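Side-chain contacts in lysyl-trna-dependent l-ysyl-phosphatidylgycerol synthase (PDB 4V36), which probably transfers lysine from lysyl-tRNA to the membrane lipid phosphatidylglycerol, a modification linked to bacterial resistance: residues D72-V77 with M102-D107; I93-E98 with F113-E118; R159-E164 with G204-F209; N163-V168 with I196-S201. All coordinates share one frame; numbering follows the deposited sequence.

Contact 1: D72-V77 with M102-D107; sequences DSFPLV and MALYHD
Leu-104 reaches from the short helix 102-106 to the first turn of helix 74-87, where Phe-74 and Pro-75 receive it. Its backbone is closest to that of Pro-75, with 6.2 Å between the two CA atoms. The side chain can be followed outward. Leu-104 CB leaves its helix toward the other segment and passes over one face of the next residue's ring, 4.1 Å above the plane of Tyr-105 and near the rim. The first torsion (chi1 -61°) sets CG anti to the carbonyl carbon, and from there the two methyls part. CD1 touches Phe-74 at its CB, 3.9 Å away. CD2 goes to the proline ring, where it lies 3.7 Å from Pro-75 CG and a little farther from CD.

Phe-74 offers mainly the base of its side chain. Its CB points at the leucine, but the ring turns away, and the side chain also touches Pro-67 of strand 60-69. Ile-78, one turn further along helix 74-87, also touches Leu-104. Tyr-105 packs on Ile-78 and Pro-67, and its OH is hydrogen-bonded to Asp-66, which ties the short helix to the sheet.

One leucine thus joins two helices near the edge of the fold. No hydrogen bond or charge links the two segments. The contact depends on the fit of carbon against carbon, with Pro-75 on the exposed side and Phe-74 on the buried one.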
loop_
_atom_site.group_PDB
_atom_site.type_symbol
_atom_site.label_atom_id
_atom_site.label_comp_id
_atom_site.label_asym_id
_atom_site.label_seq_id
_atom_site.Cartn_x
_atom_site.Cartn_y
_atom_site.Cartn_z
ATOM N N ASP A 72 21.658 4.961 -5.106
ATOM C CA ASP A 72 22.959 4.675 -5.701
ATOM C C ASP A 72 23.434 3.269 -5.349
ATOM O O ASP A 72 24.334 2.729 -5.991
ATOM C CB ASP A 72 23.993 5.708 -5.250
ATOM C CG ASP A 72 23.662 7.109 -5.728
ATOM O OD1 ASP A 72 23.014 7.240 -6.788
ATOM O OD2 ASP A 72 24.050 8.079 -5.043
ATOM N N SER A 73 22.823 2.678 -4.326
ATOM C CA SER A 73 23.171 1.327 -3.905
ATOM C C SER A 73 22.150 0.307 -4.398
ATOM O O SER A 73 22.266 -0.886 -4.112
ATOM C CB SER A 73 23.290 1.255 -2.381
ATOM O OG SER A 73 24.355 2.065 -1.912
ATOM N N PHE A 74 21.152 0.779 -5.140
ATOM C CA PHE A 74 20.106 -0.097 -5.667
ATOM C C PHE A 74 20.630 -1.151 -6.654
ATOM O O PHE A 74 20.214 -2.306 -6.579
ATOM C CB PHE A 74 18.994 0.724 -6.333
ATOM C CG PHE A 74 18.066 1.400 -5.360
ATOM C CD1 PHE A 74 18.296 1.335 -3.996
ATOM C CD2 PHE A 74 16.954 2.090 -5.814
ATOM C CE1 PHE A 74 17.443 1.956 -3.104
ATOM C CE2 PHE A 74 16.094 2.710 -4.927
ATOM C CZ PHE A 74 16.341 2.644 -3.570
ATOM N N PRO A 75 21.524 -0.770 -7.590
ATOM C CA PRO A 75 22.057 -1.835 -8.450
ATOM C C PRO A 75 22.843 -2.885 -7.668
ATOM O O PRO A 75 22.860 -4.053 -8.055
ATOM C CB PRO A 75 22.978 -1.081 -9.415
ATOM C CG PRO A 75 22.440 0.298 -9.445
ATOM C CD PRO A 75 21.963 0.562 -8.050
ATOM N N LEU A 76 23.477 -2.468 -6.577
ATOM C CA LEU A 76 24.282 -3.373 -5.766
ATOM C C LEU A 76 23.426 -4.396 -5.022
ATOM O O LEU A 76 23.727 -5.589 -5.035
ATOM C CB LEU A 76 25.130 -2.581 -4.768
ATOM C CG LEU A 76 25.984 -3.410 -3.807
ATOM C CD1 LEU A 76 26.935 -4.316 -4.573
ATOM C CD2 LEU A 76 26.750 -2.507 -2.858
ATOM N N VAL A 77 22.361 -3.927 -4.377
ATOM C CA VAL A 77 21.517 -4.805 -3.574
ATOM C C VAL A 77 20.731 -5.779 -4.453
ATOM O O VAL A 77 20.508 -6.929 -4.072
ATOM C CB VAL A 77 20.541 -3.994 -2.679
ATOM C CG1 VAL A 77 19.601 -3.137 -3.518
ATOM C CG2 VAL A 77 19.759 -4.919 -1.760
ATOM N N MET A 102 12.983 0.562 -14.044
ATOM C CA MET A 102 12.958 -0.604 -14.926
ATOM C C MET A 102 14.345 -0.982 -15.441
ATOM O O MET A 102 14.600 -2.145 -15.753
ATOM C CB MET A 102 12.022 -0.355 -16.110
ATOM C CG MET A 102 10.547 -0.445 -15.765
ATOM S SD MET A 102 9.491 -0.051 -17.172
ATOM C CE MET A 102 7.871 -0.383 -16.488
ATOM N N ALA A 103 15.234 0.002 -15.529
ATOM C CA ALA A 103 16.588 -0.227 -16.023
ATOM C C ALA A 103 17.372 -1.153 -15.098
ATOM O O ALA A 103 18.277 -1.863 -15.538
ATOM C CB ALA A 103 17.318 1.096 -16.189
ATOM N N LEU A 104 17.016 -1.141 -13.819
ATOM C CA LEU A 104 17.683 -1.972 -12.823
ATOM C C LEU A 104 17.406 -3.456 -13.043
ATOM O O LEU A 104 18.246 -4.304 -12.747
ATOM C CB LEU A 104 17.241 -1.570 -11.413
ATOM C CG LEU A 104 17.547 -0.140 -10.961
ATOM C CD1 LEU A 104 16.887 0.149 -9.623
ATOM C CD2 LEU A 104 19.046 0.081 -10.877
ATOM N N TYR A 105 16.223 -3.763 -13.565
ATOM C CA TYR A 105 15.792 -5.149 -13.710
ATOM C C TYR A 105 15.910 -5.641 -15.147
ATOM O O TYR A 105 16.002 -6.844 -15.392
ATOM C CB TYR A 105 14.349 -5.305 -13.220
ATOM C CG TYR A 105 14.101 -4.682 -11.866
ATOM C CD1 TYR A 105 14.414 -5.364 -10.698
ATOM C CD2 TYR A 105 13.559 -3.409 -11.756
ATOM C CE1 TYR A 105 14.191 -4.795 -9.458
ATOM C CE2 TYR A 105 13.333 -2.833 -10.521
ATOM C CZ TYR A 105 13.650 -3.530 -9.376
ATOM O OH TYR A 105 13.427 -2.960 -8.144
ATOM N N HIS A 106 15.909 -4.709 -16.095
ATOM C CA HIS A 106 15.988 -5.057 -17.509
ATOM C C HIS A 106 17.328 -5.702 -17.853
ATOM O O HIS A 106 17.410 -6.540 -18.750
ATOM C CB HIS A 106 15.765 -3.816 -18.377
ATOM C CG HIS A 106 15.690 -4.110 -19.844
ATOM N ND1 HIS A 106 15.396 -5.364 -20.338
ATOM C CD2 HIS A 106 15.873 -3.315 -20.923
ATOM C CE1 HIS A 106 15.400 -5.326 -21.658
ATOM N NE2 HIS A 106 15.686 -4.093 -22.038
ATOM N N ASP A 107 18.373 -5.309 -17.132
ATOM C CA ASP A 107 19.712 -5.840 -17.370
ATOM C C ASP A 107 19.828 -7.301 -16.946
ATOM O O ASP A 107 20.749 -8.005 -17.363
ATOM C CB ASP A 107 20.758 -4.998 -16.637
ATOM C CG ASP A 107 20.895 -3.603 -17.218
ATOM O OD1 ASP A 107 20.680 -3.445 -18.440
ATOM O OD2 ASP A 107 21.218 -2.668 -16.456
#

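Contact 2: I93-E98 with F113-E118; sequences IFYQIE and FKLGEE
Leu-115 pushes one methyl, CD1, against Tyr-95 and Gln-96 where strand 91-97 turns a corner. This is the tight part. CD1 lies 3.6 Å from Tyr-95 CE1, set obliquely to the ring, and equally close to the backbone N of Gln-96. The glutamine adds its CG, 3.9 Å from the same methyl. That CG also lies over one face of the Tyr-95 ring, 3.5 Å above the plane and toward the rim. The tyrosine gets there because its CG stands anti to the backbone N (chi1 176°).

Strand 305-313 runs between the two strands in the sheet. Each has a bulge against it: Gln-96 and Ile-97 form a G1 bulge opposite Tyr-310, and Leu-115 and Gly-116 a classic bulge opposite Lys-309.

The polar end is looser. Gln-96 OE1 and Glu-118 OE2 are 4.5 Å apart, and Glu-118 OE1 is hydrogen-bonded to Asn-257. On the partly exposed side, Lys-114 NZ forms a salt bridge of 3.2 Å with Glu-117 OE2, from above the carboxylate plane.

One leucine methyl therefore packs against Tyr-95 and Gln-96 at the buried corner. Lys-114 bonds within its own segment and Glu-118 to Asn-257, and no hydrogen bond is established between the two segments.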
loop_
_atom_site.group_PDB
_atom_site.type_symbol
_atom_site.label_atom_id
_atom_site.label_comp_id
_atom_site.label_asym_id
_atom_site.label_seq_id
_atom_site.Cartn_x
_atom_site.Cartn_y
_atom_site.Cartn_z
ATOM N N ILE A 93 10.767 -12.780 -8.113
ATOM C CA ILE A 93 9.707 -11.950 -8.669
ATOM C C ILE A 93 9.656 -10.606 -7.945
ATOM O O ILE A 93 9.774 -10.550 -6.722
ATOM C CB ILE A 93 8.337 -12.648 -8.561
ATOM C CG1 ILE A 93 8.415 -14.069 -9.121
ATOM C CG2 ILE A 93 7.264 -11.842 -9.274
ATOM C CD1 ILE A 93 7.213 -14.927 -8.788
ATOM N N PHE A 94 9.495 -9.526 -8.703
ATOM C CA PHE A 94 9.371 -8.197 -8.115
ATOM C C PHE A 94 7.947 -7.675 -8.279
ATOM O O PHE A 94 7.426 -7.601 -9.391
ATOM C CB PHE A 94 10.373 -7.229 -8.750
ATOM C CG PHE A 94 11.811 -7.589 -8.492
ATOM C CD1 PHE A 94 12.488 -8.448 -9.342
ATOM C CD2 PHE A 94 12.481 -7.073 -7.396
ATOM C CE1 PHE A 94 13.809 -8.782 -9.105
ATOM C CE2 PHE A 94 13.801 -7.403 -7.154
ATOM C CZ PHE A 94 14.466 -8.260 -8.009
ATOM N N TYR A 95 7.324 -7.307 -7.164
ATOM C CA TYR A 95 5.924 -6.904 -7.171
ATOM C C TYR A 95 5.741 -5.424 -6.840
ATOM O O TYR A 95 6.251 -4.935 -5.834
ATOM C CB TYR A 95 5.132 -7.769 -6.189
ATOM C CG TYR A 95 3.681 -7.379 -6.056
ATOM C CD1 TYR A 95 2.796 -7.537 -7.114
ATOM C CD2 TYR A 95 3.191 -6.865 -4.863
ATOM C CE1 TYR A 95 1.465 -7.184 -6.991
ATOM C CE2 TYR A 95 1.862 -6.512 -4.730
ATOM C CZ TYR A 95 1.004 -6.672 -5.796
ATOM O OH TYR A 95 -0.319 -6.317 -5.665
ATOM N N GLN A 96 5.000 -4.731 -7.702
ATOM C CA GLN A 96 4.717 -3.300 -7.565
ATOM C C GLN A 96 5.973 -2.433 -7.562
ATOM O O GLN A 96 6.217 -1.679 -6.620
ATOM C CB GLN A 96 3.899 -3.023 -6.299
ATOM C CG GLN A 96 2.451 -3.475 -6.385
ATOM C CD GLN A 96 1.572 -2.818 -5.340
ATOM O OE1 GLN A 96 1.867 -1.722 -4.864
ATOM N NE2 GLN A 96 0.484 -3.486 -4.978
ATOM N N ILE A 97 6.761 -2.537 -8.627
ATOM C CA ILE A 97 7.876 -1.624 -8.841
ATOM C C ILE A 97 7.400 -0.471 -9.713
ATOM O O ILE A 97 6.295 -0.513 -10.254
ATOM C CB ILE A 97 9.077 -2.317 -9.510
ATOM C CG1 ILE A 97 8.759 -2.652 -10.968
ATOM C CG2 ILE A 97 9.473 -3.564 -8.730
ATOM C CD1 ILE A 97 9.928 -3.228 -11.732
ATOM N N GLU A 98 8.231 0.557 -9.854
ATOM C CA GLU A 98 7.856 1.722 -10.644
ATOM C C GLU A 98 8.654 1.790 -11.944
ATOM O O GLU A 98 9.704 1.160 -12.070
ATOM C CB GLU A 98 8.046 3.001 -9.828
ATOM C CG GLU A 98 7.203 3.042 -8.562
ATOM C CD GLU A 98 7.335 4.349 -7.807
ATOM O OE1 GLU A 98 7.884 5.315 -8.377
ATOM O OE2 GLU A 98 6.890 4.409 -6.642
ATOM N N PHE A 113 4.979 -6.028 -16.415
ATOM C CA PHE A 113 3.539 -6.093 -16.608
ATOM C C PHE A 113 2.849 -5.083 -15.699
ATOM O O PHE A 113 3.025 -5.117 -14.481
ATOM C CB PHE A 113 3.028 -7.509 -16.333
ATOM C CG PHE A 113 1.532 -7.624 -16.329
ATOM C CD1 PHE A 113 0.827 -7.675 -17.520
ATOM C CD2 PHE A 113 0.830 -7.693 -15.136
ATOM C CE1 PHE A 113 -0.550 -7.785 -17.521
ATOM C CE2 PHE A 113 -0.547 -7.801 -15.130
ATOM C CZ PHE A 113 -1.236 -7.847 -16.325
ATOM N N LYS A 114 2.066 -4.186 -16.289
ATOM C CA LYS A 114 1.422 -3.123 -15.523
ATOM C C LYS A 114 0.271 -3.661 -14.679
ATOM O O LYS A 114 -0.714 -4.175 -15.208
ATOM C CB LYS A 114 0.923 -2.015 -16.454
ATOM C CG LYS A 114 0.660 -0.694 -15.748
ATOM C CD LYS A 114 0.509 0.449 -16.739
ATOM C CE LYS A 114 0.442 1.792 -16.026
ATOM N NZ LYS A 114 0.319 2.925 -16.981
ATOM N N LEU A 115 0.410 -3.533 -13.364
ATOM C CA LEU A 115 -0.572 -4.055 -12.417
ATOM C C LEU A 115 -1.730 -3.086 -12.207
ATOM O O LEU A 115 -2.863 -3.496 -11.957
ATOM C CB LEU A 115 0.101 -4.353 -11.075
ATOM C CG LEU A 115 1.257 -5.353 -11.102
ATOM C CD1 LEU A 115 2.125 -5.189 -9.869
ATOM C CD2 LEU A 115 0.726 -6.772 -11.197
ATOM N N GLY A 116 -1.431 -1.796 -12.304
ATOM C CA GLY A 116 -2.414 -0.761 -12.054
ATOM C C GLY A 116 -1.730 0.575 -11.856
ATOM O O GLY A 116 -0.535 0.711 -12.121
ATOM N N GLU A 117 -2.481 1.564 -11.386
ATOM C CA GLU A 117 -1.929 2.893 -11.160
ATOM C C GLU A 117 -2.342 3.439 -9.800
ATOM O O GLU A 117 -3.476 3.245 -9.360
ATOM C CB GLU A 117 -2.373 3.853 -12.269
ATOM C CG GLU A 117 -1.739 3.571 -13.624
ATOM C CD GLU A 117 -2.340 4.403 -14.741
ATOM O OE1 GLU A 117 -3.582 4.410 -14.880
ATOM O OE2 GLU A 117 -1.570 5.045 -15.485
ATOM N N GLU A 118 -1.410 4.113 -9.134
ATOM C CA GLU A 118 -1.694 4.756 -7.858
ATOM C C GLU A 118 -2.274 6.147 -8.073
ATOM O O GLU A 118 -1.746 6.935 -8.856
ATOM C CB GLU A 118 -0.429 4.845 -7.001
ATOM C CG GLU A 118 0.042 3.517 -6.435
ATOM C CD GLU A 118 1.264 3.666 -5.550
ATOM O OE1 GLU A 118 1.946 4.709 -5.645
ATOM O OE2 GLU A 118 1.542 2.742 -4.758
#

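Contact 3: R159-E164 with G204-F209; sequences REFLNE and GEIVAF
Ile-206 points its CD1 methyl between Phe-161 and Glu-164, two residues on one flank of helix 159-173. Phe-161 CE1 is 3.8 Å from this methyl, which sits obliquely to the ring. Glu-164 OE1 comes closer, at 3.3 Å from Ile-206 CD1. Both helix side chains cross the isoleucine at about a right angle.

The next shell explains these positions. Phe-161 CG is anti to the backbone N (chi1 -176°), which brings the ring end nearer the strand, where it also packs on Val-198. The ring of Phe-157 meets it, with the two planes about 25° apart. The glutamate is extended beyond CG and lies across the tip of the isoleucine. Ile-206 starts strand 206-213 and packs on Lys-200 of the adjoining strand. Just after it, Val-207 and Ala-208 form a classic beta bulge opposite Leu-199. Further out, helix 159-173 leads to Trp-172 of the lysine amide pocket, while Ile-206 itself is about 14 Å from that ligand.

The contact thus attaches the start of the helix to the start of the strand. Its chemistry is mixed: a methyl meets a ring carbon and a carboxylate oxygen. The oxygen gains no hydrogen bond from Ile-206 and meets it through van der Waals contact.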
loop_
_atom_site.group_PDB
_atom_site.type_symbol
_atom_site.label_atom_id
_atom_site.label_comp_id
_atom_site.label_asym_id
_atom_site.label_seq_id
_atom_site.Cartn_x
_atom_site.Cartn_y
_atom_site.Cartn_z
ATOM N N ARG A 159 -4.480 0.538 25.548
ATOM C CA ARG A 159 -5.280 -0.640 25.242
ATOM C C ARG A 159 -6.740 -0.261 25.027
ATOM O O ARG A 159 -7.416 -0.827 24.168
ATOM C CB ARG A 159 -5.159 -1.680 26.360
ATOM C CG ARG A 159 -6.048 -2.901 26.183
ATOM C CD ARG A 159 -5.817 -3.571 24.840
ATOM N NE ARG A 159 -4.429 -3.989 24.671
ATOM C CZ ARG A 159 -3.939 -4.505 23.549
ATOM N NH1 ARG A 159 -4.724 -4.664 22.493
ATOM N NH2 ARG A 159 -2.662 -4.859 23.483
ATOM N N GLU A 160 -7.221 0.703 25.807
ATOM C CA GLU A 160 -8.597 1.168 25.681
ATOM C C GLU A 160 -8.845 1.748 24.294
ATOM O O GLU A 160 -9.902 1.536 23.700
ATOM C CB GLU A 160 -8.919 2.210 26.754
ATOM C CG GLU A 160 -10.332 2.769 26.669
ATOM C CD GLU A 160 -10.651 3.735 27.794
ATOM O OE1 GLU A 160 -9.824 3.863 28.722
ATOM O OE2 GLU A 160 -11.729 4.365 27.750
ATOM N N PHE A 161 -7.858 2.475 23.781
ATOM C CA PHE A 161 -7.951 3.069 22.455
ATOM C C PHE A 161 -7.902 1.994 21.372
ATOM O O PHE A 161 -8.679 2.026 20.419
ATOM C CB PHE A 161 -6.828 4.086 22.244
ATOM C CG PHE A 161 -6.913 4.820 20.937
ATOM C CD1 PHE A 161 -7.914 5.750 20.716
ATOM C CD2 PHE A 161 -5.985 4.589 19.935
ATOM C CE1 PHE A 161 -7.995 6.430 19.515
ATOM C CE2 PHE A 161 -6.060 5.267 18.733
ATOM C CZ PHE A 161 -7.066 6.189 18.523
ATOM N N LEU A 162 -6.988 1.042 21.530
ATOM C CA LEU A 162 -6.842 -0.049 20.571
ATOM C C LEU A 162 -8.073 -0.951 20.559
ATOM O O LEU A 162 -8.479 -1.443 19.505
ATOM C CB LEU A 162 -5.589 -0.868 20.881
ATOM C CG LEU A 162 -4.259 -0.127 20.726
ATOM C CD1 LEU A 162 -3.089 -1.031 21.087
ATOM C CD2 LEU A 162 -4.105 0.410 19.312
ATOM N N ASN A 163 -8.664 -1.166 21.731
ATOM C CA ASN A 163 -9.891 -1.950 21.833
ATOM C C ASN A 163 -11.024 -1.328 21.028
ATOM O O ASN A 163 -11.792 -2.035 20.374
ATOM C CB ASN A 163 -10.318 -2.101 23.294
ATOM C CG ASN A 163 -9.496 -3.131 24.038
ATOM O OD1 ASN A 163 -8.864 -3.994 23.430
ATOM N ND2 ASN A 163 -9.506 -3.051 25.363
ATOM N N GLU A 164 -11.124 -0.003 21.080
ATOM C CA GLU A 164 -12.152 0.718 20.339
ATOM C C GLU A 164 -11.905 0.634 18.836
ATOM O O GLU A 164 -12.847 0.618 18.043
ATOM C CB GLU A 164 -12.211 2.180 20.787
ATOM C CG GLU A 164 -12.648 2.361 22.232
ATOM C CD GLU A 164 -12.544 3.798 22.703
ATOM O OE1 GLU A 164 -12.116 4.658 21.905
ATOM O OE2 GLU A 164 -12.888 4.068 23.873
ATOM N N GLY A 204 -18.920 11.139 20.779
ATOM C CA GLY A 204 -17.509 10.849 20.952
ATOM C C GLY A 204 -17.166 9.407 20.642
ATOM O O GLY A 204 -16.105 8.915 21.030
ATOM N N GLU A 205 -18.065 8.723 19.940
ATOM C CA GLU A 205 -17.846 7.328 19.587
ATOM C C GLU A 205 -17.090 7.198 18.270
ATOM O O GLU A 205 -17.511 7.733 17.244
ATOM C CB GLU A 205 -19.177 6.578 19.496
ATOM C CG GLU A 205 -19.023 5.098 19.191
ATOM C CD GLU A 205 -20.353 4.400 18.990
ATOM O OE1 GLU A 205 -21.388 5.096 18.921
ATOM O OE2 GLU A 205 -20.361 3.154 18.900
ATOM N N ILE A 206 -15.970 6.485 18.310
ATOM C CA ILE A 206 -15.163 6.244 17.121
ATOM C C ILE A 206 -15.903 5.338 16.142
ATOM O O ILE A 206 -16.221 4.194 16.465
ATOM C CB ILE A 206 -13.809 5.604 17.483
ATOM C CG1 ILE A 206 -13.038 6.498 18.456
ATOM C CG2 ILE A 206 -12.991 5.337 16.231
ATOM C CD1 ILE A 206 -11.708 5.924 18.891
ATOM N N VAL A 207 -16.176 5.855 14.949
ATOM C CA VAL A 207 -16.895 5.085 13.940
ATOM C C VAL A 207 -16.007 4.726 12.752
ATOM O O VAL A 207 -16.415 3.963 11.879
ATOM C CB VAL A 207 -18.130 5.847 13.422
ATOM C CG1 VAL A 207 -19.046 6.218 14.579
ATOM C CG2 VAL A 207 -17.706 7.085 12.651
ATOM N N ALA A 208 -14.796 5.277 12.725
ATOM C CA ALA A 208 -13.854 4.999 11.643
ATOM C C ALA A 208 -12.424 5.344 12.048
ATOM O O ALA A 208 -12.206 6.232 12.869
ATOM C CB ALA A 208 -14.244 5.770 10.386
ATOM N N PHE A 209 -11.451 4.641 11.473
ATOM C CA PHE A 209 -10.050 4.959 11.731
ATOM C C PHE A 209 -9.153 4.657 10.537
ATOM O O PHE A 209 -9.456 3.790 9.716
ATOM C CB PHE A 209 -9.541 4.206 12.966
ATOM C CG PHE A 209 -9.300 2.737 12.736
ATOM C CD1 PHE A 209 -10.320 1.819 12.912
ATOM C CD2 PHE A 209 -8.043 2.275 12.368
ATOM C CE1 PHE A 209 -10.100 0.468 12.708
ATOM C CE2 PHE A 209 -7.818 0.927 12.164
ATOM C CZ PHE A 209 -8.846 0.023 12.336
#

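Contact 4: N163-V168 with I196-S201; sequences NELRQV and IAVLKS
Leu-165 packs on Ile-196 and Val-198 where helix 159-173 lies over the mixed beta sheet. This helix-on-sheet layer is consistent with the acetyltransferase-like fold of the family. Strand 196-200 runs between strands 149-153 and 206-213, and its alternate residues Ile-196 and Val-198 point toward the helix.

Along the helix, Asn-163 lies off the contact; its O accepts the helix bond from Gln-167 N at 3.1 Å. Glu-164 comes next. Its OE1 stays 6.2 Å from Lys-200 NZ, so the opposite charges may attract at a distance but do not form a salt bridge.

Leu-165 then carries the whole contact. Its CG stands anti to the carbonyl carbon (chi1 -61°), and the side chain heads for the strand. Leu-165 and Ile-196 meet tip to tip, with 3.7 Å between their CD1 atoms. The same leucine methyl also lies 4.1 Å from Ile-196 CG2. Phe-209 and Phe-186 touch Leu-165 as well, which adds aromatic carbon to the buried cluster.

Arg-166 makes no contact with the strand; its side chain touches Phe-186. Val-168, nearly one turn after Leu-165, packs on Phe-209 and extends the apolar side of the helix along the sheet. Its N makes a weak hydrogen bond to Glu-164 O.

On the strand, Ile-196 also touches Phe-157, and Val-198 pairs by its backbone with His-151. Val-198 crosses Leu-165 at about a right angle, and its CG1 lies 4.1 Å from Leu-165 CD2.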
loop_
_atom_site.group_PDB
_atom_site.type_symbol
_atom_site.label_atom_id
_atom_site.label_comp_id
_atom_site.label_asym_id
_atom_site.label_seq_id
_atom_site.Cartn_x
_atom_site.Cartn_y
_atom_site.Cartn_z
ATOM N N ASN A 163 -8.664 -1.166 21.731
ATOM C CA ASN A 163 -9.891 -1.950 21.833
ATOM C C ASN A 163 -11.024 -1.328 21.028
ATOM O O ASN A 163 -11.792 -2.035 20.374
ATOM C CB ASN A 163 -10.318 -2.101 23.294
ATOM C CG ASN A 163 -9.496 -3.131 24.038
ATOM O OD1 ASN A 163 -8.864 -3.994 23.430
ATOM N ND2 ASN A 163 -9.506 -3.051 25.363
ATOM N N GLU A 164 -11.124 -0.003 21.080
ATOM C CA GLU A 164 -12.152 0.718 20.339
ATOM C C GLU A 164 -11.905 0.634 18.836
ATOM O O GLU A 164 -12.847 0.618 18.043
ATOM C CB GLU A 164 -12.211 2.180 20.787
ATOM C CG GLU A 164 -12.648 2.361 22.232
ATOM C CD GLU A 164 -12.544 3.798 22.703
ATOM O OE1 GLU A 164 -12.116 4.658 21.905
ATOM O OE2 GLU A 164 -12.888 4.068 23.873
ATOM N N LEU A 165 -10.634 0.581 18.449
ATOM C CA LEU A 165 -10.277 0.436 17.044
ATOM C C LEU A 165 -10.549 -0.983 16.563
ATOM O O LEU A 165 -10.953 -1.193 15.420
ATOM C CB LEU A 165 -8.807 0.792 16.814
ATOM C CG LEU A 165 -8.369 2.217 17.155
ATOM C CD1 LEU A 165 -6.926 2.435 16.738
ATOM C CD2 LEU A 165 -9.278 3.241 16.500
ATOM N N ARG A 166 -10.324 -1.955 17.442
ATOM C CA ARG A 166 -10.535 -3.359 17.099
ATOM C C ARG A 166 -12.012 -3.649 16.860
ATOM O O ARG A 166 -12.368 -4.384 15.937
ATOM C CB ARG A 166 -9.989 -4.276 18.196
ATOM C CG ARG A 166 -10.184 -5.756 17.904
ATOM C CD ARG A 166 -9.572 -6.632 18.986
ATOM N NE ARG A 166 -8.121 -6.486 19.063
ATOM C CZ ARG A 166 -7.263 -7.112 18.265
ATOM N NH1 ARG A 166 -7.707 -7.927 17.317
ATOM N NH2 ARG A 166 -5.959 -6.920 18.409
ATOM N N GLN A 167 -12.867 -3.069 17.697
ATOM C CA GLN A 167 -14.311 -3.222 17.553
ATOM C C GLN A 167 -14.778 -2.693 16.201
ATOM O O GLN A 167 -15.614 -3.306 15.538
ATOM C CB GLN A 167 -15.046 -2.503 18.686
ATOM C CG GLN A 167 -14.814 -3.116 20.057
ATOM C CD GLN A 167 -15.411 -2.288 21.179
ATOM O OE1 GLN A 167 -15.990 -1.228 20.943
ATOM N NE2 GLN A 167 -15.271 -2.769 22.408
ATOM N N VAL A 168 -14.227 -1.554 15.799
ATOM C CA VAL A 168 -14.511 -0.981 14.489
ATOM C C VAL A 168 -13.955 -1.873 13.381
ATOM O O VAL A 168 -14.621 -2.123 12.374
ATOM C CB VAL A 168 -13.920 0.437 14.355
ATOM C CG1 VAL A 168 -14.047 0.941 12.925
ATOM C CG2 VAL A 168 -14.600 1.390 15.329
ATOM N N ILE A 196 -2.599 7.671 14.037
ATOM C CA ILE A 196 -3.888 7.101 13.675
ATOM C C ILE A 196 -4.959 8.179 13.637
ATOM O O ILE A 196 -5.196 8.870 14.628
ATOM C CB ILE A 196 -4.318 5.991 14.652
ATOM C CG1 ILE A 196 -3.354 4.808 14.570
ATOM C CG2 ILE A 196 -5.736 5.535 14.348
ATOM C CD1 ILE A 196 -3.712 3.668 15.496
ATOM N N ALA A 197 -5.599 8.325 12.481
ATOM C CA ALA A 197 -6.678 9.291 12.319
ATOM C C ALA A 197 -8.019 8.623 12.579
ATOM O O ALA A 197 -8.291 7.546 12.054
ATOM C CB ALA A 197 -6.644 9.899 10.928
ATOM N N VAL A 198 -8.853 9.258 13.396
ATOM C CA VAL A 198 -10.157 8.698 13.729
ATOM C C VAL A 198 -11.296 9.660 13.405
ATOM O O VAL A 198 -11.107 10.876 13.366
ATOM C CB VAL A 198 -10.245 8.313 15.221
ATOM C CG1 VAL A 198 -9.240 7.219 15.553
ATOM C CG2 VAL A 198 -10.024 9.535 16.099
ATOM N N LEU A 199 -12.476 9.100 13.164
ATOM C CA LEU A 199 -13.681 9.894 12.979
ATOM C C LEU A 199 -14.673 9.576 14.091
ATOM O O LEU A 199 -15.129 8.441 14.222
ATOM C CB LEU A 199 -14.311 9.627 11.612
ATOM C CG LEU A 199 -15.482 10.542 11.245
ATOM C CD1 LEU A 199 -14.994 11.964 11.011
ATOM C CD2 LEU A 199 -16.233 10.020 10.029
ATOM N N LYS A 200 -14.995 10.582 14.897
ATOM C CA LYS A 200 -15.896 10.392 16.027
ATOM C C LYS A 200 -17.257 11.029 15.783
ATOM O O LYS A 200 -17.368 12.028 15.075
ATOM C CB LYS A 200 -15.283 10.969 17.304
ATOM C CG LYS A 200 -14.031 10.256 17.783
ATOM C CD LYS A 200 -13.532 10.864 19.083
ATOM C CE LYS A 200 -12.307 10.138 19.608
ATOM N NZ LYS A 200 -11.827 10.730 20.887
ATOM N N SER A 201 -18.291 10.443 16.377
ATOM C CA SER A 201 -19.630 11.013 16.326
ATOM C C SER A 201 -19.758 12.126 17.360
ATOM O O SER A 201 -18.777 12.488 18.009
ATOM C CB SER A 201 -20.685 9.934 16.573
ATOM O OG SER A 201 -20.504 9.335 17.845
#

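How the contacts relate
From the N terminus, contact 1 opens at 72-77 and contact 2 at 93-98. Contact 1 closes at 102-107, before contact 2 closes at 113-118, so the two loops cross. They touch where Tyr-105 meets Phe-94 and Ile-97, which connects helix 102-106 to strand 91-97. Contacts 3 and 4 follow in series. Both start on helix 159-173 and share Asn-163 and Glu-164. Contact 4 closes first, at 196-201, and contact 3 closes around it at 204-209, so contact 4 is the inner loop. Neighbouring strands join them through Leu-199. Contacts 2 and 3 lie on opposite sides of the chain's centre, about 34 Å apart between centres, yet reach one sheet.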